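Local coordinates for protein acetylxylan esterase / glucomannan deacetylase (Cellvibrio japonicus, PDB 2W9X) that removes acetyl groups from plant cell wall polysaccharides, acting on acetylated xylan and, with a large preference, on acetylated glucomannan, at residues B[29-34]-B[56-61]; B[64-69]-B[125-130]; B[77-82]-B[107-112]. All blocks are in the same frame, centred on the assembly; numbering follows the deposited sequence.

How the contacts relate
All three contacts are antiparallel strand pairings in the N-terminal beta-sandwich of this CE2 esterase. Contacts 1 and 3 belong to one sheet, where strands 56-62 and 108-113 are neighbours. Their centres lie about 9 Å apart. Thr-59 O and Val-109 N are 2.8 Å apart, a probable backbone hydrogen bond, and a salt bridge joins Glu-58 OE1 to Arg-110 NH1 at 2.8 Å. Contact 2 belongs to the other sheet, about 12 Å between centres from each. Phe-127, Leu-66 and Leu-68 of contact 2 pack on Thr-59, Val-109, Leu-79 and Leu-111. All three contacts lie away from the catalytic residues.

Contact 1: B[29-34]-B[56-61]; sequences PLHIGG and YFETAF
Backbone hydrogen bonds pair His-31 with Glu-58 and Gly-33 with Tyr-56, both as antiparallel hydrogen-bonded pairs. The bond from Glu-58 N to His-31 O is 2.8 Å long. At Pro-29 the bond comes from a side chain: Thr-59 OG1 donates to Pro-29 O at 2.8 Å, 22° out of the carbonyl plane. The hydroxyl sits anti to the Thr-59 backbone N (chi1 -162°), which turns it to the incoming chain.

His-31 and Glu-58 lie side by side and point the same way from the sheet. Glu-58 OE2 comes to the edge of the imidazole, 3.1 Å from His-31 CD2. This is a carbon contact. The polar ends are held by others: His-31 NE2 bonds to Asp-191, and Glu-58 forms salt bridges to Arg-141 and Arg-110.

On the same face, the Tyr-56 ring folds back over Gly-33. Its CG lies between the backbone N and the carbonyl carbon (chi1 59°). Gly-33 CA sits over the ring centre, a CH-pi contact of 3.5 Å to the centroid. Tyr-56 OH continues to Asp-191 and to the backbone of Tyr-192.

The other face is apolar. Ile-32 and Phe-57 form the non-hydrogen-bonded pair, with Ile-32 CG1 3.9 Å from Phe-57 CD1. Leu-30 CD1 meets the same ring atom at 4.2 Å. Phe-124 and Phe-127 of the second sheet continue this packing.

The chemistry thus splits by face. The Phe-57 side faces the sandwich interior. The His-31 side faces the catalytic domain, where Asp-191 accepts from both strands and ties the pair to the edge strand 191-196 of the parallel sheet.

Contact 2: B[64-69]-B[125-130]; sequences QSLTLK and LGFYTD
Strands 67-72 and 122-128 are antiparallel neighbours in the five-stranded sheet of the N-terminal beta-sandwich. Thr-67 and Tyr-128 form a hydrogen-bonded pair. Tyr-128 N donates to Thr-67 O at 2.7 Å. Leu-68 and Phe-127 follow as a non-hydrogen-bonded pair. Farther along, Lys-69 N bonds to Gly-126 O, and Lys-69 O receives Leu-125 N at 2.7 Å. Lys-69 thus faces two residues of strand 122-128, which is consistent with a beta bulge. Gly-126 has a positive phi (110°).

Leu-68 and Phe-127 turn inward side by side. Leu-68 CD1 lies 3.8 Å from Phe-127 CD1. Leu-66 CD1 reaches the CB of Phe-127 at 4.0 Å. Phe-127 also packs on Phe-57 and Val-109 of the facing sheet.

Thr-67, Tyr-128 and the Lys-69 chain lie on the other side. Lys-69 bends at chi3 and chi4, and its NZ pairs with Asp-96. Any cation-pi attraction from NZ to Tyr-128 is weak at best. The closer touch is aliphatic: Lys-69 CD rests over one face of the Tyr-128 ring, offset toward the rim, 3.6 Å from CE2.

Contact 3: B[77-82]-B[107-112]; sequences FRLIVD and HRVRLE
Arg-78 and Glu-112 face each other as a hydrogen-bonded pair, and their side chains run the same way from the sheet. The Arg-78 CB carries CG between the backbone N and the carbonyl carbon (chi1 70°), then the chain extends to NE. Arg-78 CG and CD pass Glu-112 OE1 at 3.9 and 4.0 Å. Arg-78 NE then donates to Glu-112 OE1 at 2.8 Å, nearly along the C-O axis. Arg-78 NH1 adds a second bond to Glu-112 OE1 at 3.0 Å, on its syn lone pair. The guanidinium and carboxylate planes are only 26° apart, which suits this side-on grip by two nitrogens on one oxygen.

The other oxygen, Glu-112 OE2, takes Arg-110 NE on its anti lone pair and also pairs with Lys-186. Arg-110 also bonds to Tyr-192. Ile-80 CD1 packs against the carboxylate, 3.8 Å from Glu-112 OE1.

The opposite face is hydrophobic. Leu-79 CD1 meets Val-109 CG1 at 3.5 Å, and Phe-77 CB meets Leu-111 CD1. Leu-66 and Leu-68 of contact 2 pack on these side chains.

At the far end, Asp-82 N closes on Arg-108 O. Asp-82 returns the grip with its carboxylate: OD1 accepts Arg-108 N at 2.8 Å, and OD2 accepts His-107 ND1 at 3.0 Å through its syn lone pair. This His-carboxylate bond helps orient the His-107 ring.

Both ends of the pairing are therefore tied by charged or polar side chains as well as by backbone bonds. The carboxylate of Glu-112, buried among three basic groups, probably stays ionised and offsets part of their positive charge.

Contact 1: B[29-34]-B[56-61]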
# COMPACT_ATOMS: atom_id res chain seq x y z
N PRO B 29 -39.75 3.98 -10.18
CA PRO B 29 -38.42 3.39 -10.35
C PRO B 29 -37.47 3.83 -9.24
O PRO B 29 -37.47 5.01 -8.86
CB PRO B 29 -37.94 3.94 -11.71
CG PRO B 29 -38.89 5.04 -12.06
CD PRO B 29 -40.18 4.75 -11.37
N LEU B 30 -36.68 2.89 -8.74
CA LEU B 30 -35.79 3.14 -7.63
C LEU B 30 -34.40 2.56 -7.89
O LEU B 30 -34.22 1.73 -8.80
CB LEU B 30 -36.41 2.63 -6.32
CG LEU B 30 -36.06 1.31 -5.61
CD1 LEU B 30 -37.11 1.07 -4.54
CD2 LEU B 30 -35.96 0.12 -6.52
N HIS B 31 -33.44 3.03 -7.09
CA HIS B 31 -32.06 2.57 -7.11
C HIS B 31 -31.73 2.03 -5.72
O HIS B 31 -32.13 2.63 -4.71
CB HIS B 31 -31.13 3.74 -7.45
CG HIS B 31 -29.68 3.46 -7.22
ND1 HIS B 31 -28.91 2.72 -8.09
CD2 HIS B 31 -28.85 3.84 -6.21
CE1 HIS B 31 -27.67 2.65 -7.63
NE2 HIS B 31 -27.61 3.31 -6.49
N ILE B 32 -31.02 0.91 -5.67
CA ILE B 32 -30.69 0.24 -4.41
C ILE B 32 -29.19 0.25 -4.13
O ILE B 32 -28.38 -0.10 -5.00
CB ILE B 32 -31.16 -1.24 -4.39
CG1 ILE B 32 -32.66 -1.34 -4.64
CG2 ILE B 32 -30.78 -1.92 -3.07
CD1 ILE B 32 -33.06 -2.48 -5.60
N GLY B 33 -28.84 0.67 -2.92
CA GLY B 33 -27.50 0.47 -2.40
C GLY B 33 -27.47 -0.64 -1.36
O GLY B 33 -28.34 -0.71 -0.49
N GLY B 34 -26.47 -1.50 -1.45
CA GLY B 34 -26.31 -2.56 -0.48
C GLY B 34 -27.02 -3.83 -0.91
O GLY B 34 -27.82 -3.83 -1.87
N TYR B 56 -29.52 1.32 1.38
CA TYR B 56 -30.27 2.52 1.00
C TYR B 56 -31.08 2.37 -0.29
O TYR B 56 -30.76 1.53 -1.14
CB TYR B 56 -29.36 3.76 0.91
CG TYR B 56 -28.20 3.66 -0.06
CD1 TYR B 56 -28.34 4.11 -1.38
CD2 TYR B 56 -26.96 3.15 0.34
CE1 TYR B 56 -27.28 4.03 -2.28
CE2 TYR B 56 -25.90 3.07 -0.55
CZ TYR B 56 -26.06 3.51 -1.86
OH TYR B 56 -25.01 3.44 -2.75
N PHE B 57 -32.12 3.19 -0.40
CA PHE B 57 -33.01 3.24 -1.57
C PHE B 57 -33.18 4.69 -2.02
O PHE B 57 -33.41 5.58 -1.18
CB PHE B 57 -34.38 2.63 -1.23
CG PHE B 57 -34.31 1.24 -0.67
CD1 PHE B 57 -34.40 0.13 -1.52
CD2 PHE B 57 -34.18 1.03 0.70
CE1 PHE B 57 -34.33 -1.16 -1.00
CE2 PHE B 57 -34.11 -0.27 1.22
CZ PHE B 57 -34.19 -1.36 0.37
N GLU B 58 -33.06 4.92 -3.32
CA GLU B 58 -33.17 6.27 -3.88
C GLU B 58 -34.23 6.34 -4.97
O GLU B 58 -34.44 5.36 -5.70
CB GLU B 58 -31.84 6.76 -4.44
CG GLU B 58 -30.82 7.11 -3.36
CD GLU B 58 -29.44 7.34 -3.92
OE1 GLU B 58 -28.95 8.47 -3.79
OE2 GLU B 58 -28.84 6.40 -4.50
N THR B 59 -34.89 7.49 -5.05
CA THR B 59 -35.81 7.78 -6.15
C THR B 59 -35.85 9.28 -6.51
O THR B 59 -35.35 10.12 -5.75
CB THR B 59 -37.23 7.22 -5.89
OG1 THR B 59 -37.94 7.18 -7.13
CG2 THR B 59 -38.02 8.07 -4.90
N ALA B 60 -36.46 9.58 -7.66
CA ALA B 60 -36.53 10.94 -8.18
C ALA B 60 -37.80 11.10 -9.01
O ALA B 60 -38.15 10.21 -9.80
CB ALA B 60 -35.30 11.27 -9.03
N PHE B 61 -38.48 12.23 -8.83
CA PHE B 61 -39.75 12.49 -9.52
C PHE B 61 -40.16 13.96 -9.52
O PHE B 61 -39.77 14.73 -8.63
CB PHE B 61 -40.87 11.65 -8.89
CG PHE B 61 -41.21 12.06 -7.48
CD1 PHE B 61 -40.39 11.69 -6.41
CD2 PHE B 61 -42.35 12.81 -7.22
CE1 PHE B 61 -40.70 12.08 -5.11
CE2 PHE B 61 -42.67 13.20 -5.93
CZ PHE B 61 -41.85 12.83 -4.87

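Contact 2: B[64-69]-B[125-130]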
# COMPACT_ATOMS: atom_id res chain seq x y z
N GLN B 64 -45.78 16.23 -6.13
CA GLN B 64 -45.89 16.78 -4.77
C GLN B 64 -46.31 15.80 -3.66
O GLN B 64 -46.56 16.22 -2.53
N SER B 65 -46.39 14.51 -3.98
CA SER B 65 -46.75 13.49 -2.99
C SER B 65 -45.85 12.27 -3.05
O SER B 65 -45.36 11.91 -4.12
CB SER B 65 -48.21 13.07 -3.15
OG SER B 65 -49.09 14.15 -2.82
N LEU B 66 -45.64 11.64 -1.90
CA LEU B 66 -44.84 10.42 -1.80
C LEU B 66 -45.22 9.59 -0.56
O LEU B 66 -45.43 10.13 0.52
CB LEU B 66 -43.34 10.76 -1.76
CG LEU B 66 -42.29 9.67 -1.96
CD1 LEU B 66 -42.32 9.08 -3.38
CD2 LEU B 66 -40.91 10.21 -1.64
N THR B 67 -45.32 8.28 -0.75
CA THR B 67 -45.52 7.36 0.35
C THR B 67 -44.43 6.28 0.30
O THR B 67 -44.09 5.76 -0.77
CB THR B 67 -46.92 6.70 0.32
OG1 THR B 67 -47.92 7.71 0.54
CG2 THR B 67 -47.07 5.63 1.39
N LEU B 68 -43.90 5.97 1.47
CA LEU B 68 -42.98 4.86 1.64
C LEU B 68 -43.75 3.72 2.29
O LEU B 68 -44.35 3.91 3.35
CB LEU B 68 -41.80 5.28 2.51
CG LEU B 68 -40.59 6.02 1.92
CD1 LEU B 68 -40.92 7.42 1.42
CD2 LEU B 68 -39.53 6.11 3.00
N LYS B 69 -43.75 2.56 1.65
CA LYS B 69 -44.35 1.36 2.23
C LYS B 69 -43.28 0.57 2.94
O LYS B 69 -42.30 0.14 2.32
CB LYS B 69 -45.00 0.50 1.15
CG LYS B 69 -46.25 1.06 0.51
CD LYS B 69 -46.92 0.01 -0.36
CE LYS B 69 -47.93 -0.85 0.41
NZ LYS B 69 -49.28 -0.21 0.50
N LEU B 125 -41.01 -1.85 0.94
CA LEU B 125 -41.96 -2.18 -0.12
C LEU B 125 -42.11 -1.10 -1.21
O LEU B 125 -43.02 -1.18 -2.04
CB LEU B 125 -43.33 -2.53 0.48
CG LEU B 125 -43.45 -3.76 1.38
CD1 LEU B 125 -44.91 -4.03 1.73
CD2 LEU B 125 -42.88 -4.95 0.68
N GLY B 126 -41.25 -0.08 -1.20
CA GLY B 126 -41.20 0.88 -2.31
C GLY B 126 -41.68 2.30 -2.07
O GLY B 126 -42.23 2.63 -1.01
N PHE B 127 -41.44 3.14 -3.09
CA PHE B 127 -41.86 4.54 -3.14
C PHE B 127 -43.11 4.70 -4.01
O PHE B 127 -43.04 4.51 -5.23
CB PHE B 127 -40.75 5.41 -3.75
CG PHE B 127 -39.46 5.42 -2.97
CD1 PHE B 127 -39.32 6.21 -1.83
CD2 PHE B 127 -38.36 4.67 -3.40
CE1 PHE B 127 -38.12 6.23 -1.11
CE2 PHE B 127 -37.16 4.68 -2.69
CZ PHE B 127 -37.04 5.47 -1.54
N TYR B 128 -44.23 5.08 -3.38
CA TYR B 128 -45.53 5.18 -4.05
C TYR B 128 -46.01 6.62 -4.24
O TYR B 128 -45.76 7.49 -3.38
CB TYR B 128 -46.58 4.33 -3.31
CG TYR B 128 -46.44 2.85 -3.60
CD1 TYR B 128 -47.41 2.17 -4.32
CD2 TYR B 128 -45.31 2.13 -3.16
CE1 TYR B 128 -47.28 0.81 -4.60
CE2 TYR B 128 -45.17 0.77 -3.45
CZ TYR B 128 -46.16 0.12 -4.16
OH TYR B 128 -46.03 -1.23 -4.44
N THR B 129 -46.69 6.87 -5.37
CA THR B 129 -47.10 8.23 -5.75
C THR B 129 -48.50 8.27 -6.38
O THR B 129 -49.21 7.26 -6.45
CB THR B 129 -46.12 8.86 -6.77
OG1 THR B 129 -44.81 8.24 -6.66
CG2 THR B 129 -45.98 10.38 -6.54
N ASP B 130 -48.87 9.48 -6.81
CA ASP B 130 -50.02 9.71 -7.68
C ASP B 130 -49.59 9.41 -9.12
O ASP B 130 -48.48 9.77 -9.53
CB ASP B 130 -50.48 11.17 -7.55

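Contact 3: B[77-82]-B[107-112]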
# COMPACT_ATOMS: atom_id res chain seq x y z
N PHE B 77 -34.28 4.31 10.53
CA PHE B 77 -33.91 4.83 9.23
C PHE B 77 -33.80 6.33 9.32
O PHE B 77 -34.41 6.95 10.18
CB PHE B 77 -35.01 4.56 8.18
CG PHE B 77 -35.25 3.11 7.89
CD1 PHE B 77 -34.59 2.48 6.84
CD2 PHE B 77 -36.16 2.38 8.65
CE1 PHE B 77 -34.82 1.13 6.55
CE2 PHE B 77 -36.41 1.04 8.37
CZ PHE B 77 -35.74 0.41 7.32
N ARG B 78 -33.05 6.92 8.39
CA ARG B 78 -33.27 8.32 8.09
C ARG B 78 -33.72 8.52 6.64
O ARG B 78 -33.36 7.74 5.73
CB ARG B 78 -32.07 9.21 8.49
CG ARG B 78 -30.84 9.04 7.64
CD ARG B 78 -29.63 9.73 8.27
NE ARG B 78 -28.51 9.68 7.32
CZ ARG B 78 -27.30 10.19 7.53
NH1 ARG B 78 -26.39 10.08 6.57
NH2 ARG B 78 -27.01 10.79 8.67
N LEU B 79 -34.55 9.55 6.44
CA LEU B 79 -35.08 9.90 5.14
C LEU B 79 -34.55 11.26 4.71
O LEU B 79 -34.71 12.24 5.43
CB LEU B 79 -36.61 9.89 5.17
CG LEU B 79 -37.41 10.23 3.90
CD1 LEU B 79 -37.20 9.18 2.84
CD2 LEU B 79 -38.89 10.31 4.25
N ILE B 80 -33.93 11.30 3.54
CA ILE B 80 -33.33 12.54 3.05
C ILE B 80 -34.05 13.01 1.78
O ILE B 80 -33.92 12.40 0.71
CB ILE B 80 -31.81 12.37 2.80
CG1 ILE B 80 -31.13 11.81 4.06
CG2 ILE B 80 -31.19 13.68 2.35
CD1 ILE B 80 -29.69 11.31 3.85
N VAL B 81 -34.82 14.09 1.93
CA VAL B 81 -35.57 14.70 0.83
C VAL B 81 -34.81 15.94 0.35
O VAL B 81 -34.64 16.90 1.10
CB VAL B 81 -37.01 15.07 1.27
CG1 VAL B 81 -37.78 15.75 0.13
CG2 VAL B 81 -37.77 13.83 1.72
N ASP B 82 -34.35 15.90 -0.90
CA ASP B 82 -33.61 17.00 -1.55
C ASP B 82 -32.39 17.53 -0.76
O ASP B 82 -31.41 16.81 -0.52
CB ASP B 82 -34.58 18.14 -1.92
CG ASP B 82 -35.63 17.71 -2.91
OD1 ASP B 82 -35.25 17.13 -3.95
OD2 ASP B 82 -36.83 17.94 -2.66
N HIS B 107 -37.96 16.38 -7.35
CA HIS B 107 -37.48 15.90 -6.06
C HIS B 107 -36.55 14.69 -6.13
O HIS B 107 -36.75 13.79 -6.96
CB HIS B 107 -38.65 15.55 -5.15
CG HIS B 107 -39.62 16.67 -4.98
ND1 HIS B 107 -39.53 17.59 -3.95
CD2 HIS B 107 -40.71 17.03 -5.71
CE1 HIS B 107 -40.51 18.46 -4.06
NE2 HIS B 107 -41.24 18.15 -5.11
N ARG B 108 -35.54 14.67 -5.26
CA ARG B 108 -34.68 13.50 -5.05
C ARG B 108 -34.88 13.02 -3.61
O ARG B 108 -34.87 13.83 -2.68
CB ARG B 108 -33.20 13.83 -5.32
CG ARG B 108 -32.90 14.09 -6.80
CD ARG B 108 -31.41 14.15 -7.13
NE ARG B 108 -30.78 15.41 -6.72
CZ ARG B 108 -29.89 15.53 -5.74
NH1 ARG B 108 -29.50 14.47 -5.04
NH2 ARG B 108 -29.38 16.73 -5.46
N VAL B 109 -35.10 11.72 -3.43
CA VAL B 109 -35.36 11.14 -2.11
C VAL B 109 -34.47 9.92 -1.83
O VAL B 109 -34.44 8.97 -2.61
CB VAL B 109 -36.85 10.76 -1.92
CG1 VAL B 109 -37.08 10.12 -0.56
CG2 VAL B 109 -37.75 11.98 -2.10
N ARG B 110 -33.77 9.95 -0.69
CA ARG B 110 -32.86 8.88 -0.27
C ARG B 110 -33.25 8.37 1.12
O ARG B 110 -33.29 9.14 2.08
CB ARG B 110 -31.42 9.41 -0.25
CG ARG B 110 -30.34 8.38 0.09
CD ARG B 110 -28.96 9.01 -0.02
NE ARG B 110 -27.89 8.09 0.36
CZ ARG B 110 -27.04 7.51 -0.48
NH1 ARG B 110 -27.11 7.75 -1.78
NH2 ARG B 110 -26.11 6.70 -0.01
N LEU B 111 -33.56 7.08 1.22
CA LEU B 111 -33.87 6.43 2.50
C LEU B 111 -32.67 5.59 2.91
O LEU B 111 -32.15 4.81 2.09
CB LEU B 111 -35.12 5.55 2.35
CG LEU B 111 -35.45 4.53 3.45
CD1 LEU B 111 -36.10 5.19 4.66
CD2 LEU B 111 -36.34 3.40 2.91
N GLU B 112 -32.21 5.74 4.16
CA GLU B 112 -31.04 4.99 4.65
C GLU B 112 -31.30 4.22 5.94
O GLU B 112 -31.82 4.77 6.91
CB GLU B 112 -29.84 5.93 4.87
CG GLU B 112 -29.36 6.68 3.61
CD GLU B 112 -28.27 7.69 3.87
OE1 GLU B 112 -28.04 8.12 5.03
OE2 GLU B 112 -27.62 8.08 2.88